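Local atomic coordinates of KLLA0F20702p (Kluyveromyces lactis, PDB entry 5Y5A), a protein that probably acts as the Est1 subunit of yeast telomerase, which binds Cdc13 and so recruits the enzyme to telomeres. Residues K356-I361 with M419-A424; F401-I406 with S446-Q451; M425-M430 with F496-F501; Y480-D485 with H530-Q535. All blocks are in the same frame, centred on the assembly; numbering follows the deposited sequence.

Contact 1: K356-I361 with M419-A424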
# COMPACT_ATOMS: atom_id res chain seq x y z
N LYS A 356 -16.63 -4.56 -14.15
CA LYS A 356 -16.31 -3.14 -14.06
C LYS A 356 -15.63 -2.76 -12.74
O LYS A 356 -15.22 -1.61 -12.55
CB LYS A 356 -17.59 -2.32 -14.24
CG LYS A 356 -18.22 -2.42 -15.63
CD LYS A 356 -19.49 -1.59 -15.70
CE LYS A 356 -20.32 -1.94 -16.94
NZ LYS A 356 -21.47 -1.01 -17.12
N ASN A 357 -15.51 -3.72 -11.82
CA ASN A 357 -15.03 -3.40 -10.49
C ASN A 357 -13.82 -4.23 -10.07
O ASN A 357 -13.47 -4.26 -8.90
CB ASN A 357 -16.17 -3.57 -9.47
CG ASN A 357 -17.35 -2.65 -9.76
OD1 ASN A 357 -17.25 -1.44 -9.59
ND2 ASN A 357 -18.47 -3.22 -10.22
N ILE A 358 -13.17 -4.87 -11.03
CA ILE A 358 -12.10 -5.83 -10.73
C ILE A 358 -10.93 -5.18 -9.98
O ILE A 358 -10.28 -5.83 -9.17
CB ILE A 358 -11.58 -6.51 -12.03
CG1 ILE A 358 -10.74 -7.74 -11.70
CG2 ILE A 358 -10.80 -5.54 -12.89
CD1 ILE A 358 -11.48 -8.83 -10.96
N SER A 359 -10.70 -3.90 -10.22
CA SER A 359 -9.60 -3.21 -9.57
C SER A 359 -9.80 -3.14 -8.06
O SER A 359 -8.85 -3.25 -7.29
CB SER A 359 -9.43 -1.82 -10.16
OG SER A 359 -8.51 -1.07 -9.39
N MET A 360 -11.05 -2.97 -7.63
CA MET A 360 -11.38 -2.93 -6.21
C MET A 360 -11.33 -4.34 -5.62
O MET A 360 -11.01 -4.54 -4.44
CB MET A 360 -12.76 -2.29 -5.99
CG MET A 360 -13.17 -2.18 -4.51
SD MET A 360 -12.01 -1.18 -3.51
CE MET A 360 -12.32 0.42 -4.24
N ILE A 361 -11.64 -5.34 -6.44
CA ILE A 361 -11.60 -6.72 -5.97
C ILE A 361 -10.16 -7.12 -5.72
O ILE A 361 -9.84 -7.81 -4.75
CB ILE A 361 -12.27 -7.68 -6.97
CG1 ILE A 361 -13.79 -7.46 -6.96
CG2 ILE A 361 -11.93 -9.12 -6.64
CD1 ILE A 361 -14.53 -8.09 -8.12
N MET A 419 -7.05 -7.43 -19.17
CA MET A 419 -6.99 -7.05 -17.77
C MET A 419 -5.98 -7.91 -17.01
O MET A 419 -6.16 -9.12 -16.87
CB MET A 419 -8.38 -7.16 -17.13
CG MET A 419 -9.45 -6.34 -17.83
SD MET A 419 -9.20 -4.55 -17.76
CE MET A 419 -9.32 -4.24 -16.01
N PHE A 420 -4.93 -7.28 -16.50
CA PHE A 420 -3.86 -8.01 -15.84
C PHE A 420 -4.36 -8.63 -14.54
O PHE A 420 -3.80 -9.62 -14.09
CB PHE A 420 -2.66 -7.09 -15.57
CG PHE A 420 -2.86 -6.12 -14.43
CD1 PHE A 420 -2.53 -6.47 -13.12
CD2 PHE A 420 -3.38 -4.85 -14.66
CE1 PHE A 420 -2.72 -5.59 -12.08
CE2 PHE A 420 -3.57 -3.96 -13.62
CZ PHE A 420 -3.24 -4.33 -12.32
N GLN A 421 -5.41 -8.06 -13.95
CA GLN A 421 -5.76 -8.41 -12.56
C GLN A 421 -6.15 -9.87 -12.36
O GLN A 421 -5.90 -10.43 -11.29
CB GLN A 421 -6.92 -7.53 -12.06
CG GLN A 421 -6.55 -6.09 -11.80
CD GLN A 421 -6.85 -5.21 -12.99
OE1 GLN A 421 -7.13 -5.69 -14.09
NE2 GLN A 421 -6.78 -3.90 -12.78
N TYR A 422 -6.76 -10.46 -13.37
CA TYR A 422 -7.29 -11.82 -13.23
C TYR A 422 -6.20 -12.84 -12.90
O TYR A 422 -6.30 -13.54 -11.90
CB TYR A 422 -8.04 -12.21 -14.50
CG TYR A 422 -9.30 -11.40 -14.63
CD1 TYR A 422 -10.33 -11.55 -13.71
CD2 TYR A 422 -9.45 -10.46 -15.64
CE1 TYR A 422 -11.49 -10.81 -13.81
CE2 TYR A 422 -10.61 -9.70 -15.74
CZ TYR A 422 -11.63 -9.89 -14.82
OH TYR A 422 -12.80 -9.16 -14.89
N LEU A 423 -5.16 -12.90 -13.72
CA LEU A 423 -4.07 -13.84 -13.45
C LEU A 423 -3.09 -13.29 -12.39
O LEU A 423 -2.41 -14.05 -11.72
CB LEU A 423 -3.33 -14.18 -14.74
CG LEU A 423 -4.13 -15.02 -15.76
CD1 LEU A 423 -3.23 -15.53 -16.87
CD2 LEU A 423 -4.83 -16.20 -15.08
N ALA A 424 -3.04 -11.96 -12.24
CA ALA A 424 -2.22 -11.35 -11.20
C ALA A 424 -2.68 -11.76 -9.81
O ALA A 424 -1.86 -11.97 -8.92
CB ALA A 424 -2.23 -9.83 -11.33
O HOH W 1 -6.00 -2.69 -10.18
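Ile358 meets Met419, Gln421 and Tyr422 and carries most of this contact. Its CD1 lies 3.5 Å from Tyr422 CE1, approaching the ring obliquely. Ile358 CG1 makes an off-centre CH-pi contact, 4.2 Å from the centroid of the Tyr422 ring. The same CG1 packs 3.8 Å from Gln421 CB. On the other branch, Ile358 CG2 lies 3.7 Å from Met419 CE. The two branches split this way because CG1 is anti to the backbone N (chi1 -166°), which sends the longer arm to the tyrosine. Met419 is bent at both chi2 and chi3, and its methyl thereby turns back to Ile358.

The polar part is small and runs through one water. Gln421 NE2 donates to it at 3.0 Å, and Ser359 OG is hydrogen-bonded to it at 3.1 Å. The water thus joins the two helices beside the apolar patch. In the second shell, Met419 N donates to Asn416 OD1, just ahead of helix 421-433.

This is helix-to-helix packing within the Est1 DNA/RNA-binding region. Helix 339-379 lies against the start of helix 421-433. Tyr354 of the former also touches Tyr422, while helix 526-546 covers Leu423.

Contact 2: F401-I406 with S446-Q451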
# COMPACT_ATOMS: atom_id res chain seq x y z
N PHE A 401 -12.60 -16.85 0.50
CA PHE A 401 -12.53 -15.71 -0.41
C PHE A 401 -11.73 -16.06 -1.67
O PHE A 401 -12.14 -15.73 -2.79
CB PHE A 401 -11.90 -14.51 0.29
CG PHE A 401 -11.99 -13.23 -0.48
CD1 PHE A 401 -13.11 -12.42 -0.37
CD2 PHE A 401 -10.95 -12.83 -1.31
CE1 PHE A 401 -13.20 -11.23 -1.08
CE2 PHE A 401 -11.04 -11.64 -2.02
CZ PHE A 401 -12.16 -10.84 -1.91
N PHE A 402 -10.59 -16.71 -1.47
CA PHE A 402 -9.75 -17.23 -2.56
C PHE A 402 -10.55 -18.11 -3.52
O PHE A 402 -10.59 -17.85 -4.72
CB PHE A 402 -8.57 -18.05 -2.02
CG PHE A 402 -7.47 -17.24 -1.40
CD1 PHE A 402 -7.61 -15.88 -1.20
CD2 PHE A 402 -6.28 -17.85 -1.03
CE1 PHE A 402 -6.59 -15.14 -0.63
CE2 PHE A 402 -5.26 -17.12 -0.46
CZ PHE A 402 -5.41 -15.76 -0.26
N THR A 403 -11.17 -19.16 -2.99
CA THR A 403 -11.88 -20.10 -3.84
C THR A 403 -13.07 -19.44 -4.53
O THR A 403 -13.42 -19.80 -5.65
CB THR A 403 -12.36 -21.34 -3.05
OG1 THR A 403 -13.26 -20.93 -2.02
CG2 THR A 403 -11.18 -22.03 -2.42
N HIS A 404 -13.69 -18.48 -3.86
CA HIS A 404 -14.76 -17.71 -4.49
C HIS A 404 -14.20 -16.91 -5.67
O HIS A 404 -14.75 -16.94 -6.77
CB HIS A 404 -15.43 -16.78 -3.48
CG HIS A 404 -16.66 -16.11 -4.01
ND1 HIS A 404 -17.82 -16.79 -4.29
CD2 HIS A 404 -16.90 -14.81 -4.30
CE1 HIS A 404 -18.73 -15.94 -4.74
NE2 HIS A 404 -18.19 -14.73 -4.76
N LEU A 405 -13.08 -16.21 -5.44
CA LEU A 405 -12.38 -15.50 -6.51
C LEU A 405 -12.02 -16.42 -7.67
O LEU A 405 -12.23 -16.08 -8.82
CB LEU A 405 -11.09 -14.87 -5.99
CG LEU A 405 -11.19 -13.49 -5.34
CD1 LEU A 405 -9.80 -12.90 -5.17
CD2 LEU A 405 -12.08 -12.60 -6.18
N ILE A 406 -11.43 -17.57 -7.35
CA ILE A 406 -11.02 -18.51 -8.38
C ILE A 406 -12.23 -19.08 -9.12
O ILE A 406 -12.31 -19.00 -10.35
CB ILE A 406 -10.20 -19.66 -7.78
CG1 ILE A 406 -8.90 -19.10 -7.20
CG2 ILE A 406 -9.93 -20.73 -8.85
CD1 ILE A 406 -8.23 -20.00 -6.19
N SER A 446 -6.42 -27.80 2.33
CA SER A 446 -7.72 -27.22 1.99
C SER A 446 -8.30 -27.86 0.72
O SER A 446 -7.78 -27.65 -0.37
CB SER A 446 -7.60 -25.71 1.80
OG SER A 446 -8.85 -25.13 1.46
N THR A 447 -9.36 -28.65 0.86
CA THR A 447 -9.92 -29.37 -0.29
C THR A 447 -10.52 -28.41 -1.30
O THR A 447 -10.32 -28.57 -2.51
CB THR A 447 -10.99 -30.42 0.13
OG1 THR A 447 -11.99 -29.79 0.93
CG2 THR A 447 -10.35 -31.57 0.91
N SER A 448 -11.25 -27.40 -0.82
CA SER A 448 -11.86 -26.43 -1.71
C SER A 448 -10.79 -25.66 -2.49
O SER A 448 -10.91 -25.48 -3.69
CB SER A 448 -12.75 -25.46 -0.94
OG SER A 448 -11.99 -24.71 -0.02
N PHE A 449 -9.74 -25.23 -1.80
CA PHE A 449 -8.70 -24.45 -2.47
C PHE A 449 -7.90 -25.31 -3.46
O PHE A 449 -7.65 -24.89 -4.58
CB PHE A 449 -7.75 -23.78 -1.46
CG PHE A 449 -6.66 -22.98 -2.12
CD1 PHE A 449 -6.94 -21.75 -2.69
CD2 PHE A 449 -5.37 -23.49 -2.24
CE1 PHE A 449 -5.95 -21.02 -3.34
CE2 PHE A 449 -4.38 -22.76 -2.89
CZ PHE A 449 -4.67 -21.53 -3.44
N CYS A 450 -7.52 -26.51 -3.05
CA CYS A 450 -6.83 -27.43 -3.95
C CYS A 450 -7.67 -27.79 -5.16
O CYS A 450 -7.17 -27.85 -6.28
CB CYS A 450 -6.41 -28.71 -3.21
SG CYS A 450 -5.05 -28.41 -2.07
N GLN A 451 -8.96 -28.04 -4.93
CA GLN A 451 -9.86 -28.28 -6.06
C GLN A 451 -9.88 -27.08 -7.02
O GLN A 451 -9.82 -27.26 -8.24
CB GLN A 451 -11.28 -28.57 -5.56
CG GLN A 451 -12.27 -28.86 -6.68
CD GLN A 451 -11.98 -30.18 -7.38
OE1 GLN A 451 -12.11 -31.24 -6.79
NE2 GLN A 451 -11.56 -30.10 -8.64
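Thr403 and Phe449 bring helices 401-406 and 447-451 together, their axes 9.2 Å apart and running nearly the same way at 29°. The threonine supplies the close point. Its CG2 sits 3.5 Å from Phe449 CA, against the backbone of the second helix, and 3.7 Å from Ser448 OG. With OG1 between the backbone N and the carbonyl carbon (chi1 61°), the methyl is the branch that faces across. OG1 itself bonds to Lys400 O one turn back in its own helix.

Phe449 reaches the other way, to Phe402 and Ile406, one turn apart on the first helix. Its CG is anti to the backbone N (chi1 180°), which swings the ring toward the first helix. Ring atom CE1 lies 3.9 Å from Phe402 CD2 and 3.8 Å from Ile406 CD1, both at oblique approaches. The isoleucine side chain crosses that of Phe449 at about a right angle. Phe399 adds an edge-to-face ring contact to Phe449, and Met429 of helix 421-433 packs on Phe402.

Ser446 is the N-cap of the second helix. Its OG accepts a weak bond from Phe449 N at 3.4 Å.

Across the interface the contact is apolar. The bonds of Thr403 OG1 and the Ser446 cap stay on their own sides, so van der Waals packing joins the pair.

Contact 3: M425-M430 with F496-F501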
# COMPACT_ATOMS: atom_id res chain seq x y z
N MET A 425 -3.99 -11.87 -9.63
CA MET A 425 -4.54 -12.31 -8.35
C MET A 425 -4.12 -13.74 -8.03
O MET A 425 -3.79 -14.05 -6.89
CB MET A 425 -6.08 -12.19 -8.35
CG MET A 425 -6.58 -10.75 -8.17
SD MET A 425 -8.37 -10.58 -7.95
CE MET A 425 -8.98 -11.30 -9.47
N ALA A 426 -4.11 -14.60 -9.04
CA ALA A 426 -3.63 -15.97 -8.83
C ALA A 426 -2.14 -15.98 -8.45
O ALA A 426 -1.74 -16.77 -7.60
CB ALA A 426 -3.87 -16.82 -10.08
N ARG A 427 -1.33 -15.12 -9.07
CA ARG A 427 0.10 -15.06 -8.76
C ARG A 427 0.31 -14.68 -7.30
O ARG A 427 1.16 -15.23 -6.60
CB ARG A 427 0.83 -14.04 -9.64
CG ARG A 427 1.11 -14.47 -11.06
CD ARG A 427 1.98 -13.43 -11.74
NE ARG A 427 3.29 -13.32 -11.10
CZ ARG A 427 4.01 -12.20 -11.08
NH1 ARG A 427 5.20 -12.17 -10.48
NH2 ARG A 427 3.54 -11.09 -11.65
N ILE A 428 -0.48 -13.71 -6.86
CA ILE A 428 -0.35 -13.15 -5.54
C ILE A 428 -0.72 -14.17 -4.45
O ILE A 428 -0.02 -14.28 -3.43
CB ILE A 428 -1.20 -11.88 -5.45
CG1 ILE A 428 -0.50 -10.78 -6.24
CG2 ILE A 428 -1.47 -11.47 -4.02
CD1 ILE A 428 -1.38 -9.61 -6.49
N MET A 429 -1.78 -14.93 -4.69
CA MET A 429 -2.15 -16.02 -3.79
C MET A 429 -1.00 -17.01 -3.62
O MET A 429 -0.61 -17.33 -2.51
CB MET A 429 -3.40 -16.75 -4.31
CG MET A 429 -4.67 -15.88 -4.36
SD MET A 429 -6.11 -16.84 -4.91
CE MET A 429 -7.24 -15.54 -5.40
N MET A 430 -0.45 -17.47 -4.74
CA MET A 430 0.61 -18.47 -4.71
C MET A 430 1.88 -17.92 -4.08
O MET A 430 2.56 -18.61 -3.33
CB MET A 430 0.90 -18.98 -6.12
CG MET A 430 -0.32 -19.57 -6.79
SD MET A 430 -1.16 -20.76 -5.74
CE MET A 430 0.13 -21.97 -5.56
N PHE A 496 8.48 -9.11 -0.00
CA PHE A 496 9.05 -7.87 -0.54
C PHE A 496 9.17 -7.89 -2.05
O PHE A 496 9.39 -6.85 -2.68
CB PHE A 496 10.46 -7.64 0.03
CG PHE A 496 10.52 -7.69 1.53
CD1 PHE A 496 9.58 -7.01 2.29
CD2 PHE A 496 11.48 -8.45 2.19
CE1 PHE A 496 9.61 -7.05 3.68
CE2 PHE A 496 11.52 -8.49 3.59
CZ PHE A 496 10.57 -7.79 4.33
N THR A 497 9.01 -9.07 -2.65
CA THR A 497 9.01 -9.19 -4.11
C THR A 497 8.35 -10.53 -4.49
O THR A 497 8.57 -11.55 -3.83
CB THR A 497 10.42 -9.04 -4.75
OG1 THR A 497 10.32 -9.03 -6.17
CG2 THR A 497 11.36 -10.17 -4.30
N LEU A 498 7.52 -10.52 -5.53
CA LEU A 498 6.89 -11.76 -5.99
C LEU A 498 7.94 -12.69 -6.59
O LEU A 498 8.50 -12.41 -7.65
CB LEU A 498 5.79 -11.47 -7.01
CG LEU A 498 4.77 -10.41 -6.59
CD1 LEU A 498 3.68 -10.23 -7.65
CD2 LEU A 498 4.16 -10.74 -5.23
N SER A 499 8.20 -13.81 -5.92
CA SER A 499 9.31 -14.69 -6.28
C SER A 499 8.91 -15.95 -7.08
O SER A 499 9.60 -16.96 -7.00
CB SER A 499 10.05 -15.11 -5.00
OG SER A 499 9.19 -15.82 -4.12
N ASP A 500 7.82 -15.88 -7.84
CA ASP A 500 7.44 -17.01 -8.69
C ASP A 500 8.31 -17.05 -9.96
O ASP A 500 8.73 -18.11 -10.39
CB ASP A 500 5.96 -16.97 -9.06
CG ASP A 500 5.49 -15.57 -9.45
OD1 ASP A 500 6.33 -14.67 -9.62
OD2 ASP A 500 4.26 -15.39 -9.59
N PHE A 501 8.57 -15.88 -10.55
CA PHE A 501 9.54 -15.79 -11.62
C PHE A 501 10.95 -15.92 -11.06
O PHE A 501 11.16 -15.73 -9.86
CB PHE A 501 9.44 -14.46 -12.37
CG PHE A 501 8.26 -14.35 -13.28
CD1 PHE A 501 8.32 -14.85 -14.57
CD2 PHE A 501 7.10 -13.72 -12.86
CE1 PHE A 501 7.23 -14.74 -15.43
CE2 PHE A 501 6.02 -13.61 -13.70
CZ PHE A 501 6.08 -14.12 -14.99
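Arg427 and Asp500 form the tight part of this contact, a side-on salt bridge. Arg427 NE donates to Asp500 OD2 at 2.7 Å, and NH1 donates to OD1 at 2.9 Å. Both bonds are nearly straight. The guanidinium and carboxylate are nearly coplanar, 22° apart, and the acid is met on its syn side. Asp500 OD1 also accepts from Phe501 N at 2.7 Å, a bond that helps hold the carboxylate in place.

The guanidinium is sandwiched as well. Phe501 CE2 lies over the centre of one face, 3.5 Å above the plane. The phenylalanine presents its edge here, its ring plane 78° from the guanidinium. Leu498 CD1 covers the opposite face, offset toward the rim, and Leu498 CB lies 3.6 Å from Arg427 NH1. Further salt bridges run from NH2 to Glu484 and from NH1 to Asp485. Arg427 so faces three acids, Asp500, Glu484 and Asp485, and its positive charge probably offsets their mutual repulsion.

The looser part is at Ile428, whose CG1 comes only within 4.4 Å of Leu498 CD1. Just before Leu498, Thr497 packs on an aromatic side chain of the bound peptide, as does Met430 of the helix.

The loop 496-501 meets one turn of helix 421-433, at Arg427 and Ile428. Helix 526-546 flanks Asp500 and Phe501, while helices 339-379 and 385-410 pack on Met425.

Contact 4: Y480-D485 with H530-Q535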
# COMPACT_ATOMS: atom_id res chain seq x y z
N TYR A 480 11.23 -7.46 -17.24
CA TYR A 480 10.76 -6.34 -16.44
C TYR A 480 9.62 -6.72 -15.51
O TYR A 480 9.01 -7.78 -15.66
CB TYR A 480 10.33 -5.18 -17.35
CG TYR A 480 9.19 -5.50 -18.31
CD1 TYR A 480 7.87 -5.30 -17.94
CD2 TYR A 480 9.45 -5.99 -19.59
CE1 TYR A 480 6.83 -5.58 -18.80
CE2 TYR A 480 8.41 -6.28 -20.47
CZ TYR A 480 7.10 -6.07 -20.06
OH TYR A 480 6.06 -6.35 -20.93
N PHE A 481 9.33 -5.84 -14.56
CA PHE A 481 8.25 -6.06 -13.59
C PHE A 481 6.88 -5.78 -14.21
O PHE A 481 6.74 -4.89 -15.05
CB PHE A 481 8.44 -5.17 -12.36
CG PHE A 481 9.26 -5.81 -11.27
CD1 PHE A 481 9.95 -6.99 -11.50
CD2 PHE A 481 9.31 -5.24 -10.01
CE1 PHE A 481 10.70 -7.57 -10.49
CE2 PHE A 481 10.05 -5.82 -8.99
CZ PHE A 481 10.74 -6.99 -9.24
N TYR A 482 5.88 -6.55 -13.79
CA TYR A 482 4.50 -6.33 -14.22
C TYR A 482 3.75 -5.46 -13.21
O TYR A 482 4.29 -5.15 -12.14
CB TYR A 482 3.78 -7.67 -14.43
CG TYR A 482 4.42 -8.56 -15.47
CD1 TYR A 482 5.16 -8.02 -16.52
CD2 TYR A 482 4.30 -9.94 -15.40
CE1 TYR A 482 5.76 -8.83 -17.47
CE2 TYR A 482 4.90 -10.76 -16.35
CZ TYR A 482 5.62 -10.20 -17.38
OH TYR A 482 6.22 -11.01 -18.31
N GLU A 483 2.52 -5.06 -13.54
CA GLU A 483 1.76 -4.14 -12.71
C GLU A 483 1.68 -4.61 -11.27
O GLU A 483 1.94 -3.84 -10.34
CB GLU A 483 0.34 -3.93 -13.25
CG GLU A 483 0.25 -3.12 -14.55
CD GLU A 483 0.18 -3.99 -15.80
OE1 GLU A 483 0.77 -5.09 -15.80
OE2 GLU A 483 -0.46 -3.56 -16.78
N GLU A 484 1.32 -5.88 -11.08
CA GLU A 484 1.16 -6.42 -9.74
C GLU A 484 2.50 -6.49 -9.00
O GLU A 484 2.53 -6.35 -7.78
CB GLU A 484 0.48 -7.80 -9.78
CG GLU A 484 1.27 -8.91 -10.47
CD GLU A 484 0.94 -9.05 -11.95
OE1 GLU A 484 0.96 -10.20 -12.45
OE2 GLU A 484 0.67 -8.02 -12.60
N ASP A 485 3.60 -6.69 -9.72
CA ASP A 485 4.92 -6.68 -9.10
C ASP A 485 5.20 -5.30 -8.53
O ASP A 485 5.58 -5.15 -7.36
CB ASP A 485 6.02 -7.05 -10.11
CG ASP A 485 5.84 -8.44 -10.70
OD1 ASP A 485 6.20 -9.43 -10.03
OD2 ASP A 485 5.37 -8.54 -11.84
N HIS A 530 0.17 -11.72 -20.83
CA HIS A 530 -0.80 -12.72 -20.38
C HIS A 530 -0.21 -14.14 -20.50
O HIS A 530 -0.36 -14.97 -19.61
CB HIS A 530 -2.10 -12.61 -21.18
CG HIS A 530 -3.11 -13.66 -20.85
ND1 HIS A 530 -3.32 -14.77 -21.64
CD2 HIS A 530 -3.98 -13.77 -19.82
CE1 HIS A 530 -4.26 -15.52 -21.10
NE2 HIS A 530 -4.68 -14.94 -19.99
N SER A 531 0.48 -14.39 -21.61
CA SER A 531 1.12 -15.68 -21.83
C SER A 531 2.20 -15.94 -20.78
O SER A 531 2.28 -17.02 -20.21
CB SER A 531 1.72 -15.73 -23.24
OG SER A 531 2.30 -17.00 -23.48
N SER A 532 3.01 -14.91 -20.50
CA SER A 532 4.01 -14.99 -19.45
C SER A 532 3.41 -15.31 -18.07
O SER A 532 3.98 -16.10 -17.33
CB SER A 532 4.79 -13.68 -19.38
OG SER A 532 5.61 -13.65 -18.22
N ARG A 533 2.27 -14.70 -17.73
CA ARG A 533 1.59 -15.01 -16.46
C ARG A 533 1.07 -16.45 -16.44
O ARG A 533 1.07 -17.10 -15.40
CB ARG A 533 0.43 -14.04 -16.19
CG ARG A 533 0.87 -12.62 -15.85
CD ARG A 533 -0.32 -11.78 -15.40
NE ARG A 533 0.10 -10.43 -15.03
CZ ARG A 533 0.07 -9.38 -15.85
NH1 ARG A 533 -0.36 -9.51 -17.10
NH2 ARG A 533 0.48 -8.20 -15.41
N VAL A 534 0.60 -16.92 -17.60
CA VAL A 534 0.11 -18.29 -17.71
C VAL A 534 1.22 -19.27 -17.37
O VAL A 534 1.03 -20.19 -16.57
CB VAL A 534 -0.44 -18.57 -19.13
CG1 VAL A 534 -0.62 -20.07 -19.35
CG2 VAL A 534 -1.76 -17.83 -19.34
N GLN A 535 2.40 -19.05 -17.95
CA GLN A 535 3.54 -19.92 -17.70
C GLN A 535 3.94 -19.95 -16.23
O GLN A 535 4.11 -21.02 -15.65
CB GLN A 535 4.72 -19.49 -18.56
CG GLN A 535 4.39 -19.41 -20.04
CD GLN A 535 5.59 -19.12 -20.89
OE1 GLN A 535 5.85 -17.98 -21.28
NE2 GLN A 535 6.36 -20.17 -21.20
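Arg533 reaches from helix 526-546 to Glu484 and Glu483 at the start of helix 483-487. Its CB leaves with CG anti to the carbonyl carbon (chi1 -70°), and the chain then runs extended to NE. CG passes 4.2 Å from Glu484 OE1, and CD comes closer to the same oxygen, at 3.6 Å. NE donates to Glu484 OE1 at 2.7 Å, almost straight at 174°. CZ is equally far, 3.6 Å, from Glu484 OE1 and OE2. NH2 completes the side-on grip, donating to Glu484 OE2 at 2.8 Å. Both oxygens use their syn lone pairs, and the two flat groups are nearly coplanar. NH2 also bonds to Glu483 OE1 at 3.1 Å, bent to 136°. Tyr482 CB lies 3.5 Å from Arg533 NH2, and its CD2 covers one guanidinium face near the rim.

Tyr482 makes its own link. Its OH is hydrogen-bonded to Ser532 OG at 2.7 Å, at the ring edge. Tyr482 is also the N-cap residue of its helix, and its N donates to Asp485 OD2.

Arg478 bridges Asp485 and makes a cation-pi contact with Tyr482. This is a largely buried salt-bridge network of Glu483, Glu484 and Arg533 that joins the start of helix 483-487 to helix 526-546.

In the fold
Following the chain from the N terminus, the first contact to open is contact 1, on helix 339-379. It closes a loop to helix 421-433, passing over helix 385-410. Contact 2 opens on that intervening helix and closes on helix 447-462, so contacts 1 and 2 cross. Contact 3 opens on helix 421-433, inside the span of contact 2, and closes on the loop 496-501; it crosses contact 2 as well. Contact 4 opens at 480-485, before contact 3 has closed, and so crosses it. Contact 4 follows contacts 1 and 2 in series, as contact 3 follows contact 1. Contacts 1 and 2 tie helices 339-379, 385-410, 421-433 and 447-462 together; contacts 3 and 4 fasten the following loop and helix 526-546.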